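Local coordinates for McyG protein (Microcystis aeruginosa PCC 7806, PDB 4R0M), which probably selects and activates phenylalanine or a related starter acid as its adenylate in microcystin biosynthesis, for transfer to a peptidyl carrier domain, at residues N524-P527 and K533-K536. Sequence-based numbering, arbitrary orientation.
Sequences NLVP and KVQK. With FA5 (adenosine-5'-[phenylalaninyl-phosphate]), chain C.
Pro527 and Gln535 meet at the neck of the C-terminal A10 loop of this ANL-family adenylation domain, the P-K-T-x-x-G-K motif that carries the lysine reaching the adenylate. Backbone first: Gln535 N donates to Pro527 O at 3.1 Å, approaching from above the carbonyl plane, 36° out of it. The same oxygen receives a CA-H contact from Val534 CA. Gln535 is also the N-cap residue of helix 536-545, so the bond ties the loop back on itself just where the helix begins.

Side-chain packing accompanies this bond. Gln535 CG lies 3.8 Å from Pro527 CB, and the extended chain beyond it carries the amide NE2 alongside the proline to 3.9 Å from CB. With an alanine here, CG and the amide are gone, and Pro527 CB would probably lose its contacts from this side, although the backbone bond could persist. Val526 CG1 touches Val534 CG2 at 4.2 Å; Leu539 of the helix packs on both Pro527 and Val534.

A further hydrogen bond goes to the ligand. Lys533 CG is anti to its backbone N (chi1 176°), and the chain, bent at chi3, ends with NZ hydrogen-bonded to the ribose O4' of phenylalanyl-adenylate at 3.1 Å.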
loop_
_atom_site.group_PDB
_atom_site.type_symbol
_atom_site.label_atom_id
_atom_site.label_comp_id
_atom_site.label_asym_id
_atom_site.label_seq_id
_atom_site.Cartn_x
_atom_site.Cartn_y
_atom_site.Cartn_z
ATOM N N ASN A 524 -4.887 17.676 -5.225
ATOM C CA ASN A 524 -6.082 16.837 -5.337
ATOM C C ASN A 524 -6.216 16.087 -6.663
ATOM O O ASN A 524 -7.053 15.191 -6.787
ATOM C CB ASN A 524 -7.345 17.674 -5.087
ATOM C CG ASN A 524 -7.452 18.175 -3.654
ATOM O OD1 ASN A 524 -6.504 18.090 -2.870
ATOM N ND2 ASN A 524 -8.620 18.710 -3.308
ATOM N N LEU A 525 -5.398 16.455 -7.646
ATOM C CA LEU A 525 -5.484 15.855 -8.978
ATOM C C LEU A 525 -4.351 14.880 -9.303
ATOM O O LEU A 525 -4.379 14.223 -10.348
ATOM C CB LEU A 525 -5.603 16.940 -10.061
ATOM C CG LEU A 525 -6.997 17.406 -10.524
ATOM C CD1 LEU A 525 -7.767 16.285 -11.216
ATOM C CD2 LEU A 525 -7.826 18.016 -9.395
ATOM N N VAL A 526 -3.364 14.783 -8.414
ATOM C CA VAL A 526 -2.292 13.795 -8.563
ATOM C C VAL A 526 -2.829 12.420 -8.157
ATOM O O VAL A 526 -3.134 12.200 -6.982
ATOM C CB VAL A 526 -1.041 14.157 -7.728
ATOM C CG1 VAL A 526 0.065 13.134 -7.944
ATOM C CG2 VAL A 526 -0.544 15.552 -8.080
ATOM N N PRO A 527 -2.952 11.493 -9.130
ATOM C CA PRO A 527 -3.539 10.183 -8.846
ATOM C C PRO A 527 -2.641 9.317 -7.963
ATOM O O PRO A 527 -1.454 9.130 -8.256
ATOM C CB PRO A 527 -3.717 9.563 -10.236
ATOM C CG PRO A 527 -2.700 10.234 -11.090
ATOM C CD PRO A 527 -2.523 11.619 -10.536
ATOM N N LYS A 533 1.095 5.984 -3.193
ATOM C CA LYS A 533 1.986 5.740 -4.317
ATOM C C LYS A 533 1.395 6.368 -5.576
ATOM O O LYS A 533 0.288 6.013 -5.997
ATOM C CB LYS A 533 2.200 4.236 -4.517
ATOM C CG LYS A 533 3.037 3.871 -5.737
ATOM C CD LYS A 533 3.221 2.364 -5.883
ATOM C CE LYS A 533 1.942 1.667 -6.325
ATOM N NZ LYS A 533 2.171 0.227 -6.634
ATOM N N VAL A 534 2.139 7.305 -6.164
ATOM C CA VAL A 534 1.739 7.969 -7.404
ATOM C C VAL A 534 1.647 6.940 -8.531
ATOM O O VAL A 534 2.631 6.270 -8.852
ATOM C CB VAL A 534 2.724 9.098 -7.796
ATOM C CG1 VAL A 534 2.360 9.699 -9.147
ATOM C CG2 VAL A 534 2.755 10.186 -6.733
ATOM N N GLN A 535 0.455 6.800 -9.105
ATOM C CA GLN A 535 0.259 5.901 -10.240
ATOM C C GLN A 535 0.573 6.621 -11.554
ATOM O O GLN A 535 -0.203 7.452 -12.037
ATOM C CB GLN A 535 -1.138 5.258 -10.230
ATOM C CG GLN A 535 -2.251 6.141 -9.685
ATOM C CD GLN A 535 -3.437 5.353 -9.150
ATOM O OE1 GLN A 535 -3.459 4.121 -9.183
ATOM N NE2 GLN A 535 -4.433 6.071 -8.646
ATOM N N LYS A 536 1.736 6.287 -12.107
ATOM C CA LYS A 536 2.313 6.985 -13.253
ATOM C C LYS A 536 1.591 6.700 -14.565
ATOM O O LYS A 536 1.667 7.498 -15.504
ATOM C CB LYS A 536 3.799 6.641 -13.382
ATOM C CG LYS A 536 4.644 7.098 -12.204
ATOM C CD LYS A 536 6.031 6.483 -12.251
ATOM C CE LYS A 536 6.727 6.624 -10.910
ATOM N NZ LYS A 536 7.941 5.768 -10.835
HETATM C C FA5 C . 1.443 -2.799 -2.213
HETATM O O FA5 C . 1.739 -1.638 -2.469
HETATM C CA FA5 C . 2.346 -3.633 -1.340
HETATM N N FA5 C . 3.660 -3.478 -1.915
HETATM C CB FA5 C . 2.377 -3.137 0.113
HETATM C CG FA5 C . 3.355 -3.784 1.102
HETATM C CD1 FA5 C . 4.454 -4.556 0.722
HETATM C CD2 FA5 C . 3.148 -3.581 2.473
HETATM C CE1 FA5 C . 5.309 -5.113 1.681
HETATM C CE2 FA5 C . 3.999 -4.126 3.440
HETATM C CZ FA5 C . 5.087 -4.900 3.042
HETATM P P FA5 C . -0.212 -3.126 -4.346
HETATM O OP1 FA5 C . -1.044 -1.875 -4.440
HETATM O OP2 FA5 C . -0.791 -4.422 -4.856
HETATM O OP3 FA5 C . 0.221 -3.349 -2.797
HETATM O "O5'" FA5 C . 1.152 -2.823 -5.151
HETATM C "C5'" FA5 C . 2.168 -3.804 -5.340
HETATM C "C4'" FA5 C . 3.262 -3.191 -6.201
HETATM O "O4'" FA5 C . 3.936 -2.117 -5.533
HETATM C "C3'" FA5 C . 4.362 -4.174 -6.549
HETATM O "O3'" FA5 C . 4.007 -5.010 -7.649
HETATM C "C2'" FA5 C . 5.511 -3.251 -6.883
HETATM O "O2'" FA5 C . 5.406 -2.788 -8.234
HETATM C "C1'" FA5 C . 5.303 -2.074 -5.954
HETATM N N9 FA5 C . 6.214 -2.220 -4.790
HETATM C C8 FA5 C . 5.860 -2.648 -3.564
HETATM N N7 FA5 C . 6.918 -2.668 -2.717
HETATM C C5 FA5 C . 7.993 -2.249 -3.410
HETATM C C6 FA5 C . 9.434 -2.031 -3.127
HETATM N N6 FA5 C . 9.952 -2.273 -1.901
HETATM N N1 FA5 C . 10.219 -1.583 -4.136
HETATM C C2 FA5 C . 9.721 -1.341 -5.367
HETATM N N3 FA5 C . 8.425 -1.510 -5.692
HETATM C C4 FA5 C . 7.525 -1.957 -4.777
#